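Local structure of hypoxanthine-guanine phosphoribosyltransferase (HGPRT) (Schistosoma mansoni, 5IPF) at residues A[63-67]-A[203-207]; A[183-187]-A[199-203]. The protein probably salvages purines by transferring the phosphoribosyl group of PRPP to hypoxanthine or guanine, giving IMP or GMP. All coordinates share one frame; numbering follows the deposited sequence.

Contact 1: residues A[63-67]-A[203-207]; sequences MIKDR and FVGFE
Arg67 and Phe206 carry most of this buried contact, in which the first turns of helix 61-81 lie against the bent strand 203-208. The end of the Phe206 ring points at the helix: CZ comes 3.4 Å from Arg67 CB, while Ile64 CA lies at the ring edge. Farther along the arginine, CD sits over one face of the ring, displaced toward the rim. On the CE2 side, the extended chain of Met63 brings its terminal CE within 3.8 Å of Phe206 CE2.

The arginine's bend at chi2 (83°), made where CB and CG meet the ring, turns CD over its face and sends the guanidinium on to the corner of the strand at Gly205. There NE donates to a lone pair of Gly205 O, in the carbonyl plane, at 2.8 Å. NH2 reaches Val204 O at 3.0 Å, with an N-H...O angle of 152°; both acceptors are tilted about 20° from the guanidinium plane, which itself stands nearly perpendicular to the Phe206 ring. A second subunit packs its Phe44 on Arg67 and receives a weak hydrogen bond from NH1 at Tyr43 O.

Two successive carbonyls at the strand corner are thus gripped by one cationic group, and the negative ends of these buried dipoles would probably stabilise its charge.

Contact 2: residues A[183-187]-A[199-203]; sequences VKVAS and YRPDF
Strand 182-187 and the start of strand 203-208 pair in parallel through a bridge between Ala186 and Phe203, with Val185 O accepting from Phe203 N at 3.2 Å and Ser187 N donating to Phe203 O at 2.9 Å. They are neighbours in the parallel sheet at the core of the phosphoribosyltransferase fold. Residues 199-203 run, end to end, at 86° to residues 184-187. Val185 O also takes a weak bond from Asp202 N, and the residues before Asp202 meet the strand through side chains.

Asp202 extends the polar contact by one step: its OD2 accepts from Val185 N at 3.1 Å, on the anti side of the carboxylate and 20° out of its plane. The torsion that sets CG beside its own backbone N (chi1 -52°) helps bring the carboxylate back toward the strand. Lys184 crosses it at about a right angle, with CG 3.3 Å from Asp202 OD2, but its ammonium stays too far for a salt bridge.

The two methyls of Val185 part company: CG1 packs on Pro201 CB, while CG2 meets Tyr199 OH in a van der Waals contact, where Ile168 of helix 166-175 also packs on both Val185 and Tyr199. Ser187 turns its hydroxyl to Leu189 O and offers its methylene to the proline instead, CB lying 3.8 Å from Pro201 CG.

The centres of contacts 1 and 2 lie about 13 Å apart, and Phe203 belongs to both. Along the chain, helix segment 63-67 comes first, then strand segment 183-187, then the continuous run 199-207 on which both contacts end. Contact 2 brings this run into the parallel sheet beside strand 182-187; contact 1 holds its continuation under helix 61-81. The junction is a probable backbone hydrogen bond from Gly205 N to Ser187 O. Farther along the same helix, Met71 and Ile75 pack on Phe203. The Tyr199 side chain at the start of the run lies about 8 Å from the bound IMP, so the run links the nucleotide's surroundings to a helix touching a second subunit.

Contact 1: residues A[63-67]-A[203-207]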
loop_
_atom_site.group_PDB
_atom_site.type_symbol
_atom_site.label_atom_id
_atom_site.label_comp_id
_atom_site.label_asym_id
_atom_site.label_seq_id
_atom_site.Cartn_x
_atom_site.Cartn_y
_atom_site.Cartn_z
ATOM N N MET A 63 -2.977 10.794 1.032
ATOM C CA MET A 63 -3.586 11.741 0.105
ATOM C C MET A 63 -2.638 12.066 -1.044
ATOM O O MET A 63 -3.073 12.217 -2.195
ATOM C CB MET A 63 -3.994 13.010 0.850
ATOM C CG MET A 63 -4.753 14.004 -0.004
ATOM S SD MET A 63 -5.277 15.456 0.922
ATOM C CE MET A 63 -5.836 16.505 -0.417
ATOM N N ILE A 64 -1.339 12.173 -0.751
ATOM C CA ILE A 64 -0.348 12.367 -1.806
ATOM C C ILE A 64 -0.420 11.227 -2.809
ATOM O O ILE A 64 -0.495 11.450 -4.022
ATOM C CB ILE A 64 1.067 12.488 -1.213
ATOM C CG1 ILE A 64 1.130 13.600 -0.169
ATOM C CG2 ILE A 64 2.085 12.724 -2.323
ATOM C CD1 ILE A 64 2.491 13.742 0.472
ATOM N N LYS A 65 -0.400 9.983 -2.315
ATOM C CA LYS A 65 -0.438 8.838 -3.226
ATOM C C LYS A 65 -1.734 8.811 -4.036
ATOM O O LYS A 65 -1.714 8.564 -5.254
ATOM C CB LYS A 65 -0.255 7.540 -2.438
ATOM C CG LYS A 65 1.094 7.442 -1.737
ATOM C CD LYS A 65 1.278 6.105 -1.037
ATOM C CE LYS A 65 2.656 6.005 -0.396
ATOM N NZ LYS A 65 2.848 4.724 0.339
ATOM N N ASP A 66 -2.869 9.077 -3.378
ATOM C CA ASP A 66 -4.144 9.188 -4.083
ATOM C C ASP A 66 -4.064 10.187 -5.229
ATOM O O ASP A 66 -4.575 9.928 -6.325
ATOM C CB ASP A 66 -5.252 9.597 -3.109
ATOM C CG ASP A 66 -5.747 8.440 -2.267
ATOM O OD1 ASP A 66 -5.666 7.284 -2.734
ATOM O OD2 ASP A 66 -6.224 8.690 -1.141
ATOM N N ARG A 67 -3.432 11.340 -4.992
ATOM C CA ARG A 67 -3.231 12.299 -6.074
ATOM C C ARG A 67 -2.340 11.719 -7.166
ATOM O O ARG A 67 -2.609 11.894 -8.364
ATOM C CB ARG A 67 -2.625 13.587 -5.521
ATOM C CG ARG A 67 -2.263 14.609 -6.585
ATOM C CD ARG A 67 -3.466 15.439 -6.985
ATOM N NE ARG A 67 -3.163 16.330 -8.099
ATOM C CZ ARG A 67 -3.723 16.241 -9.300
ATOM N NH1 ARG A 67 -4.630 15.305 -9.544
ATOM N NH2 ARG A 67 -3.384 17.097 -10.253
ATOM N N PHE A 203 2.794 19.359 -14.911
ATOM C CA PHE A 203 2.042 18.472 -14.034
ATOM C C PHE A 203 2.269 18.909 -12.595
ATOM O O PHE A 203 3.404 18.890 -12.107
ATOM C CB PHE A 203 2.462 17.013 -14.230
ATOM C CG PHE A 203 2.332 16.534 -15.647
ATOM C CD1 PHE A 203 1.088 16.234 -16.179
ATOM C CD2 PHE A 203 3.451 16.385 -16.448
ATOM C CE1 PHE A 203 0.965 15.797 -17.487
ATOM C CE2 PHE A 203 3.334 15.948 -17.756
ATOM C CZ PHE A 203 2.090 15.653 -18.275
ATOM N N VAL A 204 1.192 19.306 -11.922
ATOM C CA VAL A 204 1.248 19.775 -10.544
ATOM C C VAL A 204 0.353 18.889 -9.690
ATOM O O VAL A 204 -0.762 18.541 -10.094
ATOM C CB VAL A 204 0.819 21.253 -10.425
ATOM C CG1 VAL A 204 0.968 21.735 -8.992
ATOM C CG2 VAL A 204 1.631 22.124 -11.371
ATOM N N GLY A 205 0.848 18.523 -8.511
ATOM C CA GLY A 205 0.051 17.767 -7.567
ATOM C C GLY A 205 -0.870 18.658 -6.761
ATOM O O GLY A 205 -2.096 18.551 -6.860
ATOM N N PHE A 206 -0.290 19.553 -5.966
ATOM C CA PHE A 206 -1.053 20.431 -5.093
ATOM C C PHE A 206 -0.528 21.854 -5.201
ATOM O O PHE A 206 0.659 22.078 -5.452
ATOM C CB PHE A 206 -0.983 19.970 -3.626
ATOM C CG PHE A 206 -1.376 18.537 -3.417
ATOM C CD1 PHE A 206 -0.441 17.522 -3.543
ATOM C CD2 PHE A 206 -2.679 18.205 -3.089
ATOM C CE1 PHE A 206 -0.799 16.203 -3.351
ATOM C CE2 PHE A 206 -3.044 16.888 -2.895
ATOM C CZ PHE A 206 -2.102 15.885 -3.024
ATOM N N GLU A 207 -1.431 22.813 -5.009
ATOM C CA GLU A 207 -1.081 24.226 -4.892
ATOM C C GLU A 207 -1.286 24.626 -3.435
ATOM O O GLU A 207 -2.420 24.643 -2.944
ATOM C CB GLU A 207 -1.924 25.083 -5.833
ATOM C CG GLU A 207 -1.693 26.575 -5.675
ATOM C CD GLU A 207 -2.533 27.398 -6.628
ATOM O OE1 GLU A 207 -2.443 27.170 -7.854
ATOM O OE2 GLU A 207 -3.291 28.269 -6.152
#

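Contact 2: residues A[183-187]-A[199-203]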
loop_
_atom_site.group_PDB
_atom_site.type_symbol
_atom_site.label_atom_id
_atom_site.label_comp_id
_atom_site.label_asym_id
_atom_site.label_seq_id
_atom_site.Cartn_x
_atom_site.Cartn_y
_atom_site.Cartn_z
ATOM N N VAL A 183 11.200 18.750 -22.976
ATOM C CA VAL A 183 11.545 18.906 -21.566
ATOM C C VAL A 183 10.295 19.381 -20.839
ATOM O O VAL A 183 9.845 20.514 -21.047
ATOM C CB VAL A 183 12.707 19.888 -21.350
ATOM C CG1 VAL A 183 12.922 20.136 -19.865
ATOM C CG2 VAL A 183 13.977 19.358 -21.992
ATOM N N LYS A 184 9.729 18.518 -19.999
ATOM C CA LYS A 184 8.573 18.848 -19.181
ATOM C C LYS A 184 8.916 18.639 -17.712
ATOM O O LYS A 184 9.900 17.979 -17.371
ATOM C CB LYS A 184 7.347 18.009 -19.572
ATOM C CG LYS A 184 6.403 18.703 -20.550
ATOM C CD LYS A 184 7.068 18.968 -21.892
ATOM C CE LYS A 184 6.118 19.663 -22.854
ATOM N NZ LYS A 184 6.767 19.943 -24.166
ATOM N N VAL A 185 8.094 19.216 -16.836
ATOM C CA VAL A 185 8.359 19.235 -15.402
ATOM C C VAL A 185 7.135 18.724 -14.657
ATOM O O VAL A 185 6.007 19.133 -14.951
ATOM C CB VAL A 185 8.726 20.646 -14.905
ATOM C CG1 VAL A 185 8.760 20.673 -13.384
ATOM C CG2 VAL A 185 10.058 21.086 -15.488
ATOM N N ALA A 186 7.362 17.846 -13.683
ATOM C CA ALA A 186 6.326 17.392 -12.762
ATOM C C ALA A 186 6.738 17.810 -11.356
ATOM O O ALA A 186 7.736 17.313 -10.825
ATOM C CB ALA A 186 6.125 15.881 -12.854
ATOM N N SER A 187 5.977 18.726 -10.761
ATOM C CA SER A 187 6.249 19.237 -9.425
ATOM C C SER A 187 5.121 18.821 -8.495
ATOM O O SER A 187 3.944 19.038 -8.804
ATOM C CB SER A 187 6.391 20.763 -9.427
ATOM O OG SER A 187 6.596 21.259 -8.115
ATOM N N TYR A 199 5.539 31.267 -13.889
ATOM C CA TYR A 199 5.755 29.934 -14.432
ATOM C C TYR A 199 4.982 28.907 -13.619
ATOM O O TYR A 199 5.003 28.940 -12.383
ATOM C CB TYR A 199 7.241 29.573 -14.446
ATOM C CG TYR A 199 7.495 28.136 -14.833
ATOM C CD1 TYR A 199 7.115 27.657 -16.080
ATOM C CD2 TYR A 199 8.111 27.257 -13.952
ATOM C CE1 TYR A 199 7.342 26.343 -16.441
ATOM C CE2 TYR A 199 8.342 25.943 -14.305
ATOM C CZ TYR A 199 7.956 25.491 -15.549
ATOM O OH TYR A 199 8.187 24.179 -15.902
ATOM N N ARG A 200 4.309 27.996 -14.317
ATOM C CA ARG A 200 3.618 26.880 -13.697
ATOM C C ARG A 200 4.050 25.606 -14.413
ATOM O O ARG A 200 4.039 25.562 -15.655
ATOM C CB ARG A 200 2.095 27.051 -13.768
ATOM N N PRO A 201 4.448 24.565 -13.683
ATOM C CA PRO A 201 4.878 23.322 -14.336
ATOM C C PRO A 201 3.736 22.652 -15.089
ATOM O O PRO A 201 2.562 23.012 -14.970
ATOM C CB PRO A 201 5.365 22.454 -13.169
ATOM C CG PRO A 201 5.658 23.424 -12.064
ATOM C CD PRO A 201 4.656 24.527 -12.226
ATOM N N ASP A 202 4.106 21.645 -15.883
ATOM C CA ASP A 202 3.130 20.960 -16.723
ATOM C C ASP A 202 2.232 20.039 -15.907
ATOM O O ASP A 202 1.030 19.940 -16.178
ATOM C CB ASP A 202 3.843 20.172 -17.821
ATOM C CG ASP A 202 4.834 21.019 -18.589
ATOM O OD1 ASP A 202 4.431 21.660 -19.583
ATOM O OD2 ASP A 202 6.020 21.041 -18.198
ATOM N N PHE A 203 2.794 19.359 -14.911
ATOM C CA PHE A 203 2.042 18.472 -14.034
ATOM C C PHE A 203 2.269 18.909 -12.595
ATOM O O PHE A 203 3.404 18.890 -12.107
ATOM C CB PHE A 203 2.462 17.013 -14.230
ATOM C CG PHE A 203 2.332 16.534 -15.647
ATOM C CD1 PHE A 203 1.088 16.234 -16.179
ATOM C CD2 PHE A 203 3.451 16.385 -16.448
ATOM C CE1 PHE A 203 0.965 15.797 -17.487
ATOM C CE2 PHE A 203 3.334 15.948 -17.756
ATOM C CZ PHE A 203 2.090 15.653 -18.275
#